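Local coordinates for DNA ligase D 3'-phosphoesterase domain-containing protein (Methanocella paludicola, PDB 5DMP) that probably removes 3'-phosphates and 3'-terminal ribonucleotides from DNA ends as a phosphoesterase of archaeal non-homologous end-joining repair, at residues 57-62 and 74-79. Numbering follows the deposited sequence.
Sequences YATFEG and VMVWDI. With VN4 (oxido(dioxo)vanadium), chain J.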
loop_
_atom_site.group_PDB
_atom_site.type_symbol
_atom_site.label_atom_id
_atom_site.label_comp_id
_atom_site.label_asym_id
_atom_site.label_seq_id
_atom_site.Cartn_x
_atom_site.Cartn_y
_atom_site.Cartn_z
ATOM N N TYR A 57 11.423 8.450 -1.769
ATOM C CA TYR A 57 11.202 7.222 -2.553
ATOM C C TYR A 57 9.782 7.045 -3.093
ATOM O O TYR A 57 9.554 6.267 -4.043
ATOM C CB TYR A 57 11.555 6.011 -1.659
ATOM C CG TYR A 57 11.886 4.787 -2.425
ATOM C CD1 TYR A 57 13.138 4.649 -3.015
ATOM C CD2 TYR A 57 10.952 3.750 -2.605
ATOM C CE1 TYR A 57 13.483 3.475 -3.718
ATOM C CE2 TYR A 57 11.264 2.614 -3.362
ATOM C CZ TYR A 57 12.558 2.481 -3.887
ATOM O OH TYR A 57 12.936 1.374 -4.572
ATOM N N ALA A 58 8.822 7.776 -2.538
ATOM C CA ALA A 58 7.411 7.619 -3.027
ATOM C C ALA A 58 7.225 7.845 -4.543
ATOM O O ALA A 58 6.322 7.277 -5.181
ATOM C CB ALA A 58 6.503 8.558 -2.260
ATOM N N THR A 59 8.065 8.685 -5.158
ATOM C CA THR A 59 7.919 8.903 -6.625
ATOM C C THR A 59 9.040 8.207 -7.406
ATOM O O THR A 59 9.221 8.499 -8.592
ATOM C CB THR A 59 7.868 10.422 -6.966
ATOM O OG1 THR A 59 9.058 11.012 -6.445
ATOM C CG2 THR A 59 6.710 11.085 -6.230
ATOM N N PHE A 60 9.769 7.262 -6.790
ATOM C CA PHE A 60 10.773 6.524 -7.540
ATOM C C PHE A 60 10.091 5.569 -8.523
ATOM O O PHE A 60 9.281 4.713 -8.088
ATOM C CB PHE A 60 11.707 5.683 -6.619
ATOM C CG PHE A 60 12.637 4.828 -7.400
ATOM C CD1 PHE A 60 13.540 5.426 -8.313
ATOM C CD2 PHE A 60 12.491 3.448 -7.430
ATOM C CE1 PHE A 60 14.392 4.648 -9.090
ATOM C CE2 PHE A 60 13.337 2.683 -8.209
ATOM C CZ PHE A 60 14.280 3.274 -9.045
ATOM N N GLU A 61 10.400 5.704 -9.827
ATOM C CA GLU A 61 9.879 4.781 -10.841
ATOM C C GLU A 61 11.053 4.516 -11.759
ATOM O O GLU A 61 11.610 5.499 -12.250
ATOM C CB GLU A 61 8.752 5.503 -11.623
ATOM C CG GLU A 61 8.247 4.683 -12.791
ATOM C CD GLU A 61 6.867 5.157 -13.225
ATOM O OE1 GLU A 61 5.897 4.922 -12.472
ATOM O OE2 GLU A 61 6.757 5.748 -14.352
ATOM N N GLY A 62 11.476 3.271 -11.949
ATOM C CA GLY A 62 12.723 3.021 -12.749
ATOM C C GLY A 62 13.232 1.623 -12.426
ATOM O O GLY A 62 12.462 0.762 -12.023
ATOM N N VAL A 74 10.388 -0.930 -10.930
ATOM C CA VAL A 74 9.517 -0.328 -9.944
ATOM C C VAL A 74 8.647 0.693 -10.648
ATOM O O VAL A 74 9.165 1.604 -11.326
ATOM C CB VAL A 74 10.328 0.404 -8.868
ATOM C CG1 VAL A 74 9.416 1.088 -7.840
ATOM C CG2 VAL A 74 11.300 -0.599 -8.208
ATOM N N MET A 75 7.343 0.526 -10.489
ATOM C CA MET A 75 6.361 1.434 -11.047
ATOM C C MET A 75 5.631 2.125 -9.921
ATOM O O MET A 75 5.256 1.463 -8.946
ATOM C CB MET A 75 5.323 0.609 -11.842
ATOM C CG MET A 75 4.057 1.422 -12.142
ATOM S SD MET A 75 2.712 0.423 -12.842
ATOM C CE MET A 75 3.474 -0.150 -14.382
ATOM N N VAL A 76 5.357 3.420 -10.038
ATOM C CA VAL A 76 4.535 4.084 -9.036
ATOM C C VAL A 76 3.124 3.816 -9.496
ATOM O O VAL A 76 2.624 4.404 -10.462
ATOM C CB VAL A 76 4.827 5.612 -8.897
ATOM C CG1 VAL A 76 3.845 6.212 -7.886
ATOM C CG2 VAL A 76 6.278 5.753 -8.364
ATOM N N TRP A 77 2.501 2.860 -8.821
ATOM C CA TRP A 77 1.241 2.303 -9.245
ATOM C C TRP A 77 0.041 3.120 -8.737
ATOM O O TRP A 77 -0.969 3.221 -9.429
ATOM C CB TRP A 77 1.206 0.772 -8.867
ATOM C CG TRP A 77 -0.064 0.052 -9.327
ATOM C CD1 TRP A 77 -0.249 -0.654 -10.514
ATOM C CD2 TRP A 77 -1.320 -0.056 -8.585
ATOM N NE1 TRP A 77 -1.556 -1.215 -10.517
ATOM C CE2 TRP A 77 -2.223 -0.820 -9.384
ATOM C CE3 TRP A 77 -1.761 0.446 -7.346
ATOM C CZ2 TRP A 77 -3.544 -1.114 -8.951
ATOM C CZ3 TRP A 77 -3.076 0.156 -6.896
ATOM C CH2 TRP A 77 -3.955 -0.621 -7.740
ATOM N N ASP A 78 0.105 3.707 -7.516
ATOM C CA ASP A 78 -0.910 4.630 -7.082
ATOM C C ASP A 78 -0.236 5.546 -6.075
ATOM O O ASP A 78 0.777 5.161 -5.475
ATOM C CB ASP A 78 -2.081 3.917 -6.344
ATOM C CG ASP A 78 -3.292 4.809 -6.187
ATOM O OD1 ASP A 78 -3.382 5.868 -6.875
ATOM O OD2 ASP A 78 -4.246 4.526 -5.367
ATOM N N ILE A 79 -0.718 6.764 -5.947
ATOM C CA ILE A 79 -0.093 7.698 -4.996
ATOM C C ILE A 79 -1.175 8.716 -4.570
ATOM O O ILE A 79 -2.181 8.980 -5.273
ATOM C CB ILE A 79 1.154 8.393 -5.628
ATOM C CG1 ILE A 79 2.021 9.046 -4.525
ATOM C CG2 ILE A 79 0.660 9.423 -6.694
ATOM C CD1 ILE A 79 3.440 9.387 -5.008
HETATM V V VN4 J . 11.902 -1.475 -2.502
HETATM O O1 VN4 J . 13.559 -0.689 -1.939
HETATM O O2 VN4 J . 11.604 -0.965 -4.342
HETATM O O3 VN4 J . 10.858 -2.539 -1.327
#
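G62 and V74 form an antiparallel hydrogen-bonded pair: G62 N donates to V74 O and V74 N to G62 O, the latter nearly straight at the hydrogen (165°). Before G62 the chain is a loop not paired with the strand, and the side chain of E61 supplies the next acceptor, for V76 N. With CG anti to the backbone N (chi1 174°) and the chain extended beyond it, E61 lays its carboxylate alongside the strand, where the anti lone pair of OE1 accepts V76 N at 2.9 Å. S155, T158 and R160 also hold this carboxylate; an alanine here would probably leave V76 N without its acceptor and R160 without its salt-bridge mate. Strand 72-84 belongs to the antiparallel sheet of the phosphoesterase domain, and W77 and D78 form a classic beta bulge opposite I8. V76 CG2 packs 3.5 Å from A58 O, a buried carbonyl lacking a hydrogen-bond partner, while I79 CD1 touches A58 CB and T59 CG2. F60 CE2 meets V74 CB at 3.8 Å, and F60 CB lies over the centre of the Y57 ring. Y57 OH donates to vanadate O2 at 2.7 Å, with V74 CG2 beside that oxygen in the pocket that H53 helps to form.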